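PDB 5DAJ: NalD from Pseudomonas aeruginosa PAO1, which represses the MexAB-OprM multidrug efflux pump as a secondary TetR-family regulator and binds novobiocin, which induces the pump, probably by releasing NalD from its operator DNA. Local coordinates for residues A[13-18]-A[49-54]; A[56-61]-A[116-121]; A[63-68]-A[107-112]. One frame throughout, in Å; residues are numbered along the deposited sequence.

Contact 1. Residues A[13-18]-A[49-54]; sequences TAILLA and WHFQNK
Phe-51, the last residue of helix 44-51, pushes its ring against Ile-15 and Leu-16 of helix 6-26. Its CG lies beside the backbone N and anti to the carbonyl carbon (chi1 -64°), which aims the ring at the first helix. Followed outward from CB, the ring makes its first contact at CD2, 3.9 Å from Ile-15 CG2. One atom further, Phe-51 CE2 comes to 3.5 Å from Ile-15 CG2 and also meets Ile-15 CB. At the tip, Phe-51 CZ sits 3.7 Å from both Leu-16 CG and Leu-16 CD2, and on the return side Phe-51 CE1 comes to 3.9 Å from Leu-16 CD2. Ile-15 and Phe-51 overlap side by side, pointing opposite ways, whereas Leu-16 runs aslant; both aliphatic chains approach the ring obliquely. Ile-15 reaches further with its CD1, which lies 4.2 Å from His-50 CD2. No hydrogen bond joins the segments; the grip is apolar and mostly buried. Leu-57 touches both Leu-16 and Phe-51, and Ile-36 packs on Ile-15, so residues of four helices, 6-26, 33-40, 44-51 and 54-63, meet here. Such an aromatic residue ending helix 44-51, the probable recognition helix of the predicted helix-turn-helix at 32-51, and set into a core with the first helix, belongs to the three-helix DNA-binding domain of TetR regulators.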
ATOM      1  N   THR A  13      24.199 -11.831   9.770  1.00 51.38           N
ATOM      2  CA  THR A  13      23.878 -10.402   9.929  1.00 53.96           C
ATOM      3  C   THR A  13      24.533  -9.565   8.829  1.00 56.09           C
ATOM      4  O   THR A  13      23.892  -8.668   8.264  1.00 61.47           O
ATOM      5  CB  THR A  13      24.328  -9.860  11.299  1.00 56.43           C
ATOM      6  OG1 THR A  13      23.851 -10.725  12.338  1.00 64.27           O
ATOM      7  CG2 THR A  13      23.783  -8.453  11.535  1.00 54.14           C
ATOM      8  N   ALA A  14      25.804  -9.857   8.555  1.00 49.07           N
ATOM      9  CA  ALA A  14      26.574  -9.158   7.515  1.00 46.56           C
ATOM     10  C   ALA A  14      25.891  -9.252   6.158  1.00 47.22           C
ATOM     11  O   ALA A  14      25.725  -8.246   5.465  1.00 60.14           O
ATOM     12  CB  ALA A  14      27.972  -9.734   7.418  1.00 43.51           C
ATOM     13  N   ILE A  15      25.468 -10.463   5.818  1.00 42.94           N
ATOM     14  CA  ILE A  15      24.718 -10.731   4.583  1.00 42.87           C
ATOM     15  C   ILE A  15      23.401  -9.931   4.519  1.00 41.67           C
ATOM     16  O   ILE A  15      23.088  -9.334   3.482  1.00 40.72           O
ATOM     17  CB  ILE A  15      24.434 -12.251   4.400  1.00 44.39           C
ATOM     18  CG1 ILE A  15      25.738 -12.990   4.073  1.00 44.94           C
ATOM     19  CG2 ILE A  15      23.417 -12.500   3.291  1.00 42.08           C
ATOM     20  CD1 ILE A  15      25.640 -14.501   4.143  1.00 46.70           C
ATOM     21  N   LEU A  16      22.634  -9.945   5.611  1.00 39.19           N
ATOM     22  CA  LEU A  16      21.341  -9.244   5.665  1.00 42.22           C
ATOM     23  C   LEU A  16      21.491  -7.736   5.544  1.00 44.55           C
ATOM     24  O   LEU A  16      20.662  -7.071   4.898  1.00 51.16           O
ATOM     25  CB  LEU A  16      20.543  -9.602   6.935  1.00 46.08           C
ATOM     26  CG  LEU A  16      20.036 -11.048   6.991  1.00 49.67           C
ATOM     27  CD1 LEU A  16      19.429 -11.338   8.359  1.00 52.61           C
ATOM     28  CD2 LEU A  16      19.012 -11.337   5.897  1.00 56.07           C
ATOM     29  N   LEU A  17      22.512  -7.197   6.198  1.00 40.87           N
ATOM     30  CA  LEU A  17      22.801  -5.763   6.100  1.00 49.57           C
ATOM     31  C   LEU A  17      23.165  -5.349   4.672  1.00 48.11           C
ATOM     32  O   LEU A  17      22.682  -4.325   4.175  1.00 58.42           O
ATOM     33  CB  LEU A  17      23.934  -5.365   7.050  1.00 56.16           C
ATOM     34  CG  LEU A  17      23.532  -5.110   8.511  1.00 64.79           C
ATOM     35  CD1 LEU A  17      24.778  -4.908   9.355  1.00 71.53           C
ATOM     36  CD2 LEU A  17      22.601  -3.904   8.640  1.00 71.54           C
ATOM     37  N   ALA A  18      24.011  -6.149   4.035  1.00 41.14           N
ATOM     38  CA  ALA A  18      24.399  -5.958   2.630  1.00 43.79           C
ATOM     39  C   ALA A  18      23.194  -5.979   1.694  1.00 44.11           C
ATOM     40  O   ALA A  18      22.999  -5.061   0.896  1.00 48.83           O
ATOM     41  CB  ALA A  18      25.393  -7.024   2.199  1.00 45.14           C
ATOM     42  N   TRP A  49      24.088 -21.075   1.359  1.00 47.68           N
ATOM     43  CA  TRP A  49      24.192 -21.922   2.518  1.00 48.43           C
ATOM     44  C   TRP A  49      23.328 -21.488   3.693  1.00 47.93           C
ATOM     45  O   TRP A  49      22.670 -22.281   4.315  1.00 50.35           O
ATOM     46  CB  TRP A  49      25.649 -21.963   2.929  1.00 48.93           C
ATOM     47  CG  TRP A  49      25.942 -22.908   3.992  1.00 52.90           C
ATOM     48  CD1 TRP A  49      26.286 -22.611   5.240  1.00 55.91           C
ATOM     49  CD2 TRP A  49      25.938 -24.325   3.907  1.00 52.42           C
ATOM     50  NE1 TRP A  49      26.477 -23.734   5.965  1.00 55.91           N
ATOM     51  CE2 TRP A  49      26.263 -24.810   5.160  1.00 53.19           C
ATOM     52  CE3 TRP A  49      25.667 -25.230   2.896  1.00 50.01           C
ATOM     53  CZ2 TRP A  49      26.341 -26.148   5.430  1.00 55.45           C
ATOM     54  CZ3 TRP A  49      25.746 -26.546   3.170  1.00 52.12           C
ATOM     55  CH2 TRP A  49      26.071 -26.997   4.423  1.00 54.36           C
ATOM     56  N   HIS A  50      23.346 -20.208   3.998  1.00 48.01           N
ATOM     57  CA  HIS A  50      22.563 -19.621   5.096  1.00 50.47           C
ATOM     58  C   HIS A  50      21.101 -19.332   4.786  1.00 51.12           C
ATOM     59  O   HIS A  50      20.253 -19.374   5.692  1.00 56.74           O
ATOM     60  CB  HIS A  50      23.231 -18.334   5.591  1.00 52.78           C
ATOM     61  CG  HIS A  50      24.501 -18.593   6.325  1.00 51.88           C
ATOM     62  ND1 HIS A  50      24.531 -19.347   7.479  1.00 59.59           N
ATOM     63  CD2 HIS A  50      25.780 -18.242   6.066  1.00 41.59           C
ATOM     64  CE1 HIS A  50      25.774 -19.419   7.917  1.00 56.92           C
ATOM     65  NE2 HIS A  50      26.554 -18.764   7.073  1.00 39.30           N
ATOM     66  N   PHE A  51      20.813 -18.986   3.536  1.00 47.86           N
ATOM     67  CA  PHE A  51      19.480 -18.481   3.163  1.00 45.45           C
ATOM     68  C   PHE A  51      18.766 -19.210   2.035  1.00 48.87           C
ATOM     69  O   PHE A  51      17.625 -18.881   1.741  1.00 51.09           O
ATOM     70  CB  PHE A  51      19.573 -16.983   2.850  1.00 44.83           C
ATOM     71  CG  PHE A  51      19.975 -16.155   4.033  1.00 42.69           C
ATOM     72  CD1 PHE A  51      19.070 -15.927   5.077  1.00 42.02           C
ATOM     73  CD2 PHE A  51      21.251 -15.620   4.122  1.00 43.91           C
ATOM     74  CE1 PHE A  51      19.429 -15.165   6.173  1.00 42.92           C
ATOM     75  CE2 PHE A  51      21.616 -14.858   5.225  1.00 42.62           C
ATOM     76  CZ  PHE A  51      20.704 -14.633   6.251  1.00 43.46           C
ATOM     77  N   GLN A  52      19.424 -20.188   1.407  1.00 56.37           N
ATOM     78  CA  GLN A  52      18.833 -21.050   0.349  1.00 54.08           C
ATOM     79  C   GLN A  52      18.454 -20.333  -0.944  1.00 55.17           C
ATOM     80  O   GLN A  52      18.998 -20.637  -2.008  1.00 59.91           O
ATOM     81  CB  GLN A  52      17.647 -21.837   0.875  1.00 57.42           C
ATOM     82  CG  GLN A  52      18.013 -22.874   1.931  1.00 67.35           C
ATOM     83  CD  GLN A  52      17.871 -22.326   3.331  1.00 69.46           C
ATOM     84  OE1 GLN A  52      16.750 -22.085   3.809  1.00 87.32           O
ATOM     85  NE2 GLN A  52      18.998 -22.120   4.009  1.00 67.95           N
ATOM     86  N   ASN A  53      17.523 -19.396  -0.849  1.00 48.07           N
ATOM     87  CA  ASN A  53      17.093 -18.613  -1.997  1.00 50.58           C
ATOM     88  C   ASN A  53      16.778 -17.174  -1.616  1.00 47.20           C
ATOM     89  O   ASN A  53      16.686 -16.836  -0.435  1.00 49.24           O
ATOM     90  CB  ASN A  53      15.878 -19.288  -2.636  1.00 53.35           C
ATOM     91  CG  ASN A  53      14.701 -19.399  -1.677  1.00 56.14           C
ATOM     92  OD1 ASN A  53      14.078 -18.401  -1.342  1.00 56.31           O
ATOM     93  ND2 ASN A  53      14.375 -20.615  -1.257  1.00 57.72           N
ATOM     94  N   LYS A  54      16.556 -16.349  -2.634  1.00 49.95           N
ATOM     95  CA  LYS A  54      16.303 -14.918  -2.442  1.00 47.94           C
ATOM     96  C   LYS A  54      15.049 -14.643  -1.608  1.00 45.81           C
ATOM     97  O   LYS A  54      15.036 -13.730  -0.788  1.00 47.69           O
ATOM     98  CB  LYS A  54      16.197 -14.186  -3.796  1.00 50.82           C
ATOM     99  CG  LYS A  54      16.390 -12.677  -3.676  1.00 51.83           C
ATOM    100  CD  LYS A  54      15.944 -11.910  -4.900  1.00 51.21           C
ATOM    101  CE  LYS A  54      16.831 -12.161  -6.089  1.00 54.93           C
ATOM    102  NZ  LYS A  54      16.517 -11.202  -7.183  1.00 62.10           N
TER

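Contact 2. Residues A[56-61]-A[116-121]; sequences HLFNEM and CEFTEE
Phe-58 of helix 54-63 directs its ring at the loop that follows helix 103-114, meeting Cys-116 first and Phe-118 less closely. With CG anti to the backbone N (chi1 -177°), the ring stretches away from its own helix until CZ lies 3.8 Å from Cys-116 SG. The sulfur is 4.7 Å from the Phe-58 ring centroid and 46° off the ring normal, an oblique sulfur-aromatic contact. This is the tight part. The second approach is looser: Phe-58 CE2 and Phe-118 CE1 are 4.4 Å apart, and the two rings meet obliquely without stacking. Ile-111 and Leu-112 of helix 103-114, with Leu-122 and Ala-125, pack further round Phe-58. Glu-117, before the turn, takes a hydrogen bond through OE1 from Ser-29 N of the second subunit. Beyond Phe-118, the centre of an inverse gamma turn, the loop turns away from helix 54-63 and becomes exposed at Glu-120 and Glu-121, where Glu-121 forms a salt bridge with Lys-54. The arrangement is that of a TetR-family interdomain junction: helix 54-63, which links the DNA-binding domain to the rest of the chain, rests against the C-terminal domain, the one that in this family usually binds ligands and forms the dimer.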
ATOM      1  N   HIS A  56      13.551 -16.523   0.676  1.00 52.01           N
ATOM      2  CA  HIS A  56      13.782 -16.872   2.076  1.00 52.49           C
ATOM      3  C   HIS A  56      14.655 -15.834   2.762  1.00 52.10           C
ATOM      4  O   HIS A  56      14.421 -15.511   3.920  1.00 53.05           O
ATOM      5  CB  HIS A  56      14.438 -18.236   2.204  1.00 53.46           C
ATOM      6  CG  HIS A  56      14.506 -18.741   3.611  1.00 55.44           C
ATOM      7  ND1 HIS A  56      15.701 -18.977   4.256  1.00 61.51           N
ATOM      8  CD2 HIS A  56      13.533 -19.036   4.506  1.00 57.49           C
ATOM      9  CE1 HIS A  56      15.463 -19.413   5.480  1.00 59.55           C
ATOM     10  NE2 HIS A  56      14.156 -19.455   5.658  1.00 56.75           N
ATOM     11  N   LEU A  57      15.659 -15.340   2.037  1.00 50.38           N
ATOM     12  CA  LEU A  57      16.534 -14.268   2.521  1.00 49.48           C
ATOM     13  C   LEU A  57      15.696 -13.041   2.865  1.00 48.15           C
ATOM     14  O   LEU A  57      15.759 -12.509   3.972  1.00 44.71           O
ATOM     15  CB  LEU A  57      17.583 -13.903   1.470  1.00 47.45           C
ATOM     16  CG  LEU A  57      18.739 -13.021   1.946  1.00 51.73           C
ATOM     17  CD1 LEU A  57      19.976 -13.254   1.096  1.00 53.98           C
ATOM     18  CD2 LEU A  57      18.391 -11.538   1.934  1.00 55.13           C
ATOM     19  N   PHE A  58      14.889 -12.626   1.897  1.00 50.07           N
ATOM     20  CA  PHE A  58      13.979 -11.484   2.042  1.00 51.60           C
ATOM     21  C   PHE A  58      13.059 -11.640   3.254  1.00 50.15           C
ATOM     22  O   PHE A  58      12.810 -10.688   3.979  1.00 56.52           O
ATOM     23  CB  PHE A  58      13.149 -11.334   0.768  1.00 50.92           C
ATOM     24  CG  PHE A  58      12.232 -10.150   0.768  1.00 47.19           C
ATOM     25  CD1 PHE A  58      12.731  -8.883   0.622  1.00 52.74           C
ATOM     26  CD2 PHE A  58      10.874 -10.312   0.904  1.00 50.92           C
ATOM     27  CE1 PHE A  58      11.885  -7.788   0.601  1.00 54.16           C
ATOM     28  CE2 PHE A  58      10.022  -9.223   0.892  1.00 55.22           C
ATOM     29  CZ  PHE A  58      10.535  -7.953   0.737  1.00 51.38           C
ATOM     30  N   ASN A  59      12.574 -12.854   3.458  1.00 49.23           N
ATOM     31  CA  ASN A  59      11.685 -13.171   4.571  1.00 53.17           C
ATOM     32  C   ASN A  59      12.371 -13.089   5.941  1.00 56.77           C
ATOM     33  O   ASN A  59      11.788 -12.584   6.910  1.00 59.27           O
ATOM     34  CB  ASN A  59      11.089 -14.567   4.382  1.00 56.15           C
ATOM     35  CG  ASN A  59       9.635 -14.636   4.781  1.00 64.58           C
ATOM     36  OD1 ASN A  59       9.250 -15.465   5.577  1.00 77.98           O
ATOM     37  ND2 ASN A  59       8.815 -13.749   4.235  1.00 76.08           N
ATOM     38  N   GLU A  60      13.592 -13.616   6.011  1.00 49.96           N
ATOM     39  CA  GLU A  60      14.424 -13.520   7.212  1.00 49.86           C
ATOM     40  C   GLU A  60      14.716 -12.065   7.547  1.00 49.81           C
ATOM     41  O   GLU A  60      14.776 -11.693   8.719  1.00 49.35           O
ATOM     42  CB  GLU A  60      15.746 -14.276   7.022  1.00 51.03           C
ATOM     43  CG  GLU A  60      15.602 -15.788   7.006  1.00 57.36           C
ATOM     44  CD  GLU A  60      15.108 -16.352   8.329  1.00 63.64           C
ATOM     45  OE1 GLU A  60      15.774 -16.132   9.367  1.00 76.15           O
ATOM     46  OE2 GLU A  60      14.030 -16.994   8.323  1.00 64.67           O
HETATM   47  N   MSE A  61      14.874 -11.250   6.510  1.00 48.60           N
HETATM   48  CA  MSE A  61      15.112  -9.819   6.677  1.00 53.32           C
HETATM   49  C   MSE A  61      13.911  -9.165   7.320  1.00 53.08           C
HETATM   50  O   MSE A  61      14.030  -8.465   8.320  1.00 56.31           O
HETATM   51  CB  MSE A  61      15.434  -9.163   5.333  1.00 55.78           C
HETATM   52  CG  MSE A  61      15.834  -7.697   5.476  1.00 58.64           C
HETATM   53 SE   MSE A  61      16.002  -6.882   3.694  1.00 68.13          SE
HETATM   54  CE  MSE A  61      17.794  -7.613   3.470  1.00 68.91           C
ATOM     55  N   CYS A 116      10.288  -3.764  -4.259  1.00 53.99           N
ATOM     56  CA  CYS A 116      10.178  -5.159  -4.684  1.00 59.80           C
ATOM     57  C   CYS A 116       8.849  -5.534  -5.322  1.00 58.33           C
ATOM     58  O   CYS A 116       7.804  -5.024  -4.966  1.00 57.84           O
ATOM     59  CB  CYS A 116      10.511  -6.111  -3.541  1.00 58.10           C
ATOM     60  SG  CYS A 116       9.139  -6.589  -2.517  1.00 66.29           S
ATOM     61  N   GLU A 117       8.925  -6.443  -6.284  1.00 61.38           N
ATOM     62  CA  GLU A 117       7.770  -6.888  -7.048  1.00 62.03           C
ATOM     63  C   GLU A 117       7.573  -8.364  -6.777  1.00 57.46           C
ATOM     64  O   GLU A 117       8.520  -9.145  -6.849  1.00 58.67           O
ATOM     65  CB  GLU A 117       7.925  -6.597  -8.560  1.00 67.19           C
ATOM     66  CG  GLU A 117       9.269  -6.935  -9.191  1.00 68.02           C
ATOM     67  CD  GLU A 117       9.378  -6.493 -10.640  1.00 75.12           C
ATOM     68  OE1 GLU A 117       9.140  -5.302 -10.931  1.00 81.38           O
ATOM     69  OE2 GLU A 117       9.703  -7.332 -11.506  1.00 80.94           O
ATOM     70  N   PHE A 118       6.331  -8.743  -6.490  1.00 54.97           N
ATOM     71  CA  PHE A 118       6.010 -10.112  -6.095  1.00 58.70           C
ATOM     72  C   PHE A 118       5.707 -11.009  -7.289  1.00 60.30           C
ATOM     73  O   PHE A 118       4.561 -11.320  -7.606  1.00 54.42           O
ATOM     74  CB  PHE A 118       4.898 -10.104  -5.066  1.00 58.39           C
ATOM     75  CG  PHE A 118       5.315  -9.474  -3.778  1.00 61.28           C
ATOM     76  CD1 PHE A 118       6.023 -10.210  -2.829  1.00 58.89           C
ATOM     77  CD2 PHE A 118       5.062  -8.136  -3.530  1.00 64.06           C
ATOM     78  CE1 PHE A 118       6.440  -9.632  -1.640  1.00 58.19           C
ATOM     79  CE2 PHE A 118       5.476  -7.559  -2.343  1.00 54.48           C
ATOM     80  CZ  PHE A 118       6.161  -8.313  -1.400  1.00 47.36           C
ATOM     81  N   THR A 119       6.793 -11.358  -7.971  1.00 64.37           N
ATOM     82  CA  THR A 119       6.839 -12.404  -8.981  1.00 68.10           C
ATOM     83  C   THR A 119       6.790 -13.799  -8.376  1.00 71.54           C
ATOM     84  O   THR A 119       6.675 -13.935  -7.179  1.00 64.78           O
ATOM     85  CB  THR A 119       8.155 -12.311  -9.782  1.00 73.30           C
ATOM     86  OG1 THR A 119       9.299 -12.009  -8.942  1.00 80.70           O
ATOM     87  CG2 THR A 119       8.008 -11.255 -10.826  1.00 79.32           C
ATOM     88  N   GLU A 120       6.859 -14.831  -9.219  1.00 81.74           N
ATOM     89  CA  GLU A 120       7.059 -16.221  -8.766  1.00 87.36           C
ATOM     90  C   GLU A 120       8.281 -16.404  -7.856  1.00 78.29           C
ATOM     91  O   GLU A 120       8.188 -17.093  -6.848  1.00 75.35           O
ATOM     92  CB  GLU A 120       7.188 -17.179  -9.961  1.00 95.31           C
ATOM     93  CG  GLU A 120       7.072 -18.655  -9.593  1.00100.77           C
ATOM     94  CD  GLU A 120       5.640 -19.157  -9.614  1.00115.95           C
ATOM     95  OE1 GLU A 120       5.055 -19.238 -10.716  1.00133.41           O
ATOM     96  OE2 GLU A 120       5.102 -19.481  -8.534  1.00117.53           O
ATOM     97  N   GLU A 121       9.410 -15.783  -8.199  1.00 73.67           N
ATOM     98  CA  GLU A 121      10.649 -15.983  -7.425  1.00 71.76           C
ATOM     99  C   GLU A 121      10.542 -15.495  -5.967  1.00 74.74           C
ATOM    100  O   GLU A 121      11.325 -15.921  -5.130  1.00 66.93           O
ATOM    101  CB  GLU A 121      11.896 -15.411  -8.139  1.00 73.30           C
ATOM    102  CG  GLU A 121      12.204 -13.928  -7.937  1.00 78.27           C
ATOM    103  CD  GLU A 121      13.594 -13.511  -8.442  1.00 85.68           C
ATOM    104  OE1 GLU A 121      14.434 -14.392  -8.742  1.00 86.58           O
ATOM    105  OE2 GLU A 121      13.848 -12.280  -8.530  1.00 93.14           O
TER

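Contact 3. Residues A[63-68]-A[107-112]; sequences NQVRLP and RILTIL
Ile-108 has CG1 beside its backbone N (chi1 -71°) and CD1 extended beyond it (chi2 167°), which carries the terminal methyl out to Gln-64 and Val-65. Gln-64 likewise starts beside its own backbone N (chi1 -62°) and then runs extended, crossing the isoleucine side chain at about a right angle. The contact belongs to the interdomain junction of the TetR fold: the connection from helix 54-63 to helix 69-76 passes over helix 103-114 of the C-terminal domain. Val-65 faces that helix and packs on it with both methyls, one to each of two successive residues. It lies alongside Ile-108, pointing the other way, with Val-65 CG2 3.9 Å from Ile-108 CD1, while Val-65 CG1 makes a looser approach of 4.5 Å to Leu-109 CG. Leu-109 also packs on Phe-174 and Leu-178 of helix 159-179, and Ile-108 on Met-61 and Leu-62, which places the connection among three helices. No hydrogen bond spans the segments. The amide of Gln-64 instead turns back to its own chain, where NE2 bonds to the carbonyl O of Met-61, and Gln-64 NE2 also lies 3.7 Å from Ile-108 CD1.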
ATOM      1  N   ASN A  63      11.572 -10.497   9.088  1.00 56.45           N
ATOM      2  CA  ASN A  63      11.437 -11.019  10.457  1.00 59.51           C
ATOM      3  C   ASN A  63      12.159 -10.198  11.511  1.00 61.28           C
ATOM      4  O   ASN A  63      11.693 -10.123  12.647  1.00 64.04           O
ATOM      5  CB  ASN A  63      11.960 -12.455  10.549  1.00 61.86           C
ATOM      6  CG  ASN A  63      10.977 -13.478  10.058  1.00 67.46           C
ATOM      7  OD1 ASN A  63       9.838 -13.164   9.696  1.00 66.12           O
ATOM      8  ND2 ASN A  63      11.418 -14.734  10.042  1.00 75.52           N
ATOM      9  N   GLN A  64      13.282  -9.585  11.127  1.00 63.27           N
ATOM     10  CA  GLN A  64      14.040  -8.682  12.015  1.00 69.23           C
ATOM     11  C   GLN A  64      13.182  -7.522  12.551  1.00 68.97           C
ATOM     12  O   GLN A  64      13.499  -6.938  13.583  1.00 75.53           O
ATOM     13  CB  GLN A  64      15.251  -8.078  11.284  1.00 64.21           C
ATOM     14  CG  GLN A  64      16.311  -9.066  10.784  1.00 65.91           C
ATOM     15  CD  GLN A  64      17.404  -8.407   9.942  1.00 68.29           C
ATOM     16  OE1 GLN A  64      18.586  -8.447  10.286  1.00 69.11           O
ATOM     17  NE2 GLN A  64      17.009  -7.794   8.833  1.00 69.62           N
ATOM     18  N   VAL A  65      12.102  -7.213  11.836  1.00 67.22           N
ATOM     19  CA  VAL A  65      11.270  -6.016  12.029  1.00 71.07           C
ATOM     20  C   VAL A  65       9.790  -6.282  12.400  1.00 76.66           C
ATOM     21  O   VAL A  65       9.061  -5.356  12.772  1.00 85.79           O
ATOM     22  CB  VAL A  65      11.427  -5.137  10.754  1.00 70.41           C
ATOM     23  CG1 VAL A  65      10.122  -4.505  10.252  1.00 71.86           C
ATOM     24  CG2 VAL A  65      12.511  -4.101  10.997  1.00 76.73           C
ATOM     25  N   ARG A  66       9.361  -7.538  12.364  1.00 75.95           N
ATOM     26  CA  ARG A  66       7.983  -7.943  12.691  1.00 76.49           C
ATOM     27  C   ARG A  66       7.702  -8.365  14.132  1.00 83.11           C
ATOM     28  O   ARG A  66       8.480  -9.085  14.706  1.00 90.05           O
ATOM     29  CB  ARG A  66       7.628  -9.164  11.874  1.00 74.35           C
ATOM     30  CG  ARG A  66       7.189  -8.928  10.456  1.00 80.69           C
ATOM     31  CD  ARG A  66       6.701 -10.248   9.911  1.00 77.67           C
ATOM     32  NE  ARG A  66       6.778 -10.365   8.474  1.00 79.64           N
ATOM     33  CZ  ARG A  66       7.371 -11.374   7.861  1.00 78.76           C
ATOM     34  NH1 ARG A  66       7.944 -12.327   8.566  1.00 78.19           N
ATOM     35  NH2 ARG A  66       7.403 -11.423   6.549  1.00 84.26           N
ATOM     36  N   LEU A  67       6.578  -7.949  14.709  1.00 90.54           N
ATOM     37  CA  LEU A  67       6.208  -8.369  16.081  1.00104.39           C
ATOM     38  C   LEU A  67       5.783  -9.833  16.057  1.00104.81           C
ATOM     39  O   LEU A  67       4.946 -10.209  15.231  1.00108.98           O
ATOM     40  CB  LEU A  67       5.058  -7.523  16.697  1.00115.59           C
ATOM     41  CG  LEU A  67       5.455  -6.214  17.393  1.00121.25           C
ATOM     42  CD1 LEU A  67       4.253  -5.295  17.573  1.00123.35           C
ATOM     43  CD2 LEU A  67       6.118  -6.481  18.737  1.00123.73           C
ATOM     44  N   PRO A  68       6.336 -10.657  16.969  1.00114.08           N
ATOM     45  CA  PRO A  68       5.892 -12.049  17.026  1.00118.15           C
ATOM     46  C   PRO A  68       4.461 -12.173  17.589  1.00115.95           C
ATOM     47  O   PRO A  68       4.066 -11.364  18.432  1.00105.18           O
ATOM     48  CB  PRO A  68       6.919 -12.713  17.952  1.00116.52           C
ATOM     49  CG  PRO A  68       7.442 -11.614  18.808  1.00115.01           C
ATOM     50  CD  PRO A  68       7.336 -10.349  18.010  1.00111.52           C
ATOM     51  N   ARG A 107      13.795   1.510   6.710  1.00 43.21           N
ATOM     52  CA  ARG A 107      14.548   1.014   5.546  1.00 45.17           C
ATOM     53  C   ARG A 107      13.950  -0.278   4.961  1.00 43.08           C
ATOM     54  O   ARG A 107      13.683  -0.361   3.759  1.00 42.02           O
ATOM     55  CB  ARG A 107      16.029   0.801   5.893  1.00 47.29           C
ATOM     56  CG  ARG A 107      16.800   2.095   6.142  1.00 50.82           C
ATOM     57  CD  ARG A 107      18.194   1.860   6.733  1.00 49.06           C
ATOM     58  NE  ARG A 107      19.012   0.950   5.928  1.00 49.16           N
ATOM     59  CZ  ARG A 107      19.785   1.290   4.893  1.00 50.81           C
ATOM     60  NH1 ARG A 107      19.903   2.550   4.488  1.00 45.59           N
ATOM     61  NH2 ARG A 107      20.462   0.349   4.242  1.00 59.11           N
ATOM     62  N   ILE A 108      13.717  -1.257   5.826  1.00 40.79           N
ATOM     63  CA  ILE A 108      13.199  -2.560   5.410  1.00 44.60           C
ATOM     64  C   ILE A 108      11.764  -2.473   4.868  1.00 46.99           C
ATOM     65  O   ILE A 108      11.434  -3.133   3.882  1.00 50.82           O
ATOM     66  CB  ILE A 108      13.294  -3.597   6.554  1.00 45.39           C
ATOM     67  CG1 ILE A 108      14.765  -3.976   6.775  1.00 46.21           C
ATOM     68  CG2 ILE A 108      12.488  -4.852   6.230  1.00 42.75           C
ATOM     69  CD1 ILE A 108      15.039  -4.742   8.050  1.00 47.26           C
ATOM     70  N   LEU A 109      10.915  -1.681   5.514  1.00 47.90           N
ATOM     71  CA  LEU A 109       9.534  -1.505   5.040  1.00 47.56           C
ATOM     72  C   LEU A 109       9.463  -0.726   3.735  1.00 47.82           C
ATOM     73  O   LEU A 109       8.584  -0.999   2.913  1.00 49.46           O
ATOM     74  CB  LEU A 109       8.637  -0.850   6.089  1.00 46.99           C
ATOM     75  CG  LEU A 109       8.298  -1.725   7.289  1.00 49.23           C
ATOM     76  CD1 LEU A 109       7.434  -0.922   8.235  1.00 56.91           C
ATOM     77  CD2 LEU A 109       7.574  -3.003   6.918  1.00 50.85           C
ATOM     78  N   THR A 110      10.387   0.212   3.529  1.00 43.76           N
ATOM     79  CA  THR A 110      10.486   0.916   2.236  1.00 45.64           C
ATOM     80  C   THR A 110      10.848  -0.101   1.157  1.00 46.46           C
ATOM     81  O   THR A 110      10.336  -0.029   0.041  1.00 45.63           O
ATOM     82  CB  THR A 110      11.578   2.070   2.247  1.00 46.06           C
ATOM     83  OG1 THR A 110      11.351   3.002   3.303  1.00 52.67           O
ATOM     84  CG2 THR A 110      11.671   2.902   0.978  1.00 45.70           C
ATOM     85  N   ILE A 111      11.699  -1.068   1.490  1.00 48.02           N
ATOM     86  CA  ILE A 111      11.999  -2.149   0.537  1.00 50.53           C
ATOM     87  C   ILE A 111      10.729  -2.939   0.203  1.00 49.74           C
ATOM     88  O   ILE A 111      10.398  -3.140  -0.971  1.00 52.23           O
ATOM     89  CB  ILE A 111      13.066  -3.129   1.060  1.00 47.49           C
ATOM     90  CG1 ILE A 111      14.428  -2.451   1.128  1.00 47.86           C
ATOM     91  CG2 ILE A 111      13.151  -4.343   0.154  1.00 47.30           C
ATOM     92  CD1 ILE A 111      15.430  -3.197   1.975  1.00 46.87           C
ATOM     93  N   LEU A 112      10.039  -3.375   1.253  1.00 47.72           N
ATOM     94  CA  LEU A 112       8.823  -4.185   1.130  1.00 46.02           C
ATOM     95  C   LEU A 112       7.744  -3.554   0.246  1.00 50.66           C
ATOM     96  O   LEU A 112       7.155  -4.212  -0.610  1.00 56.71           O
ATOM     97  CB  LEU A 112       8.221  -4.461   2.506  1.00 42.49           C
ATOM     98  CG  LEU A 112       6.846  -5.129   2.505  1.00 45.93           C
ATOM     99  CD1 LEU A 112       6.921  -6.471   1.807  1.00 48.52           C
ATOM    100  CD2 LEU A 112       6.311  -5.294   3.921  1.00 48.05           C
TER

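Both segments of contact 1 come first in the sequence, ahead of those of contacts 2 and 3, and contact 3 falls within the span bounded by the segments of contact 2. The centre of contact 2 is about 12 Å from each of the others; those of contacts 1 and 3 are about 15 Å apart. Helix 54-63 ties them together: it follows helix 44-51 of contact 1, carries Phe-58 of contact 2 and runs into the connection of contact 3. Helix 103-114 supplies contact 3 and leads into the loop of contact 2. A continuous packed path therefore joins the DNA-binding and C-terminal domains, consistent with the way TetR-family repressors are thought to relay ligand binding to the DNA-binding domain.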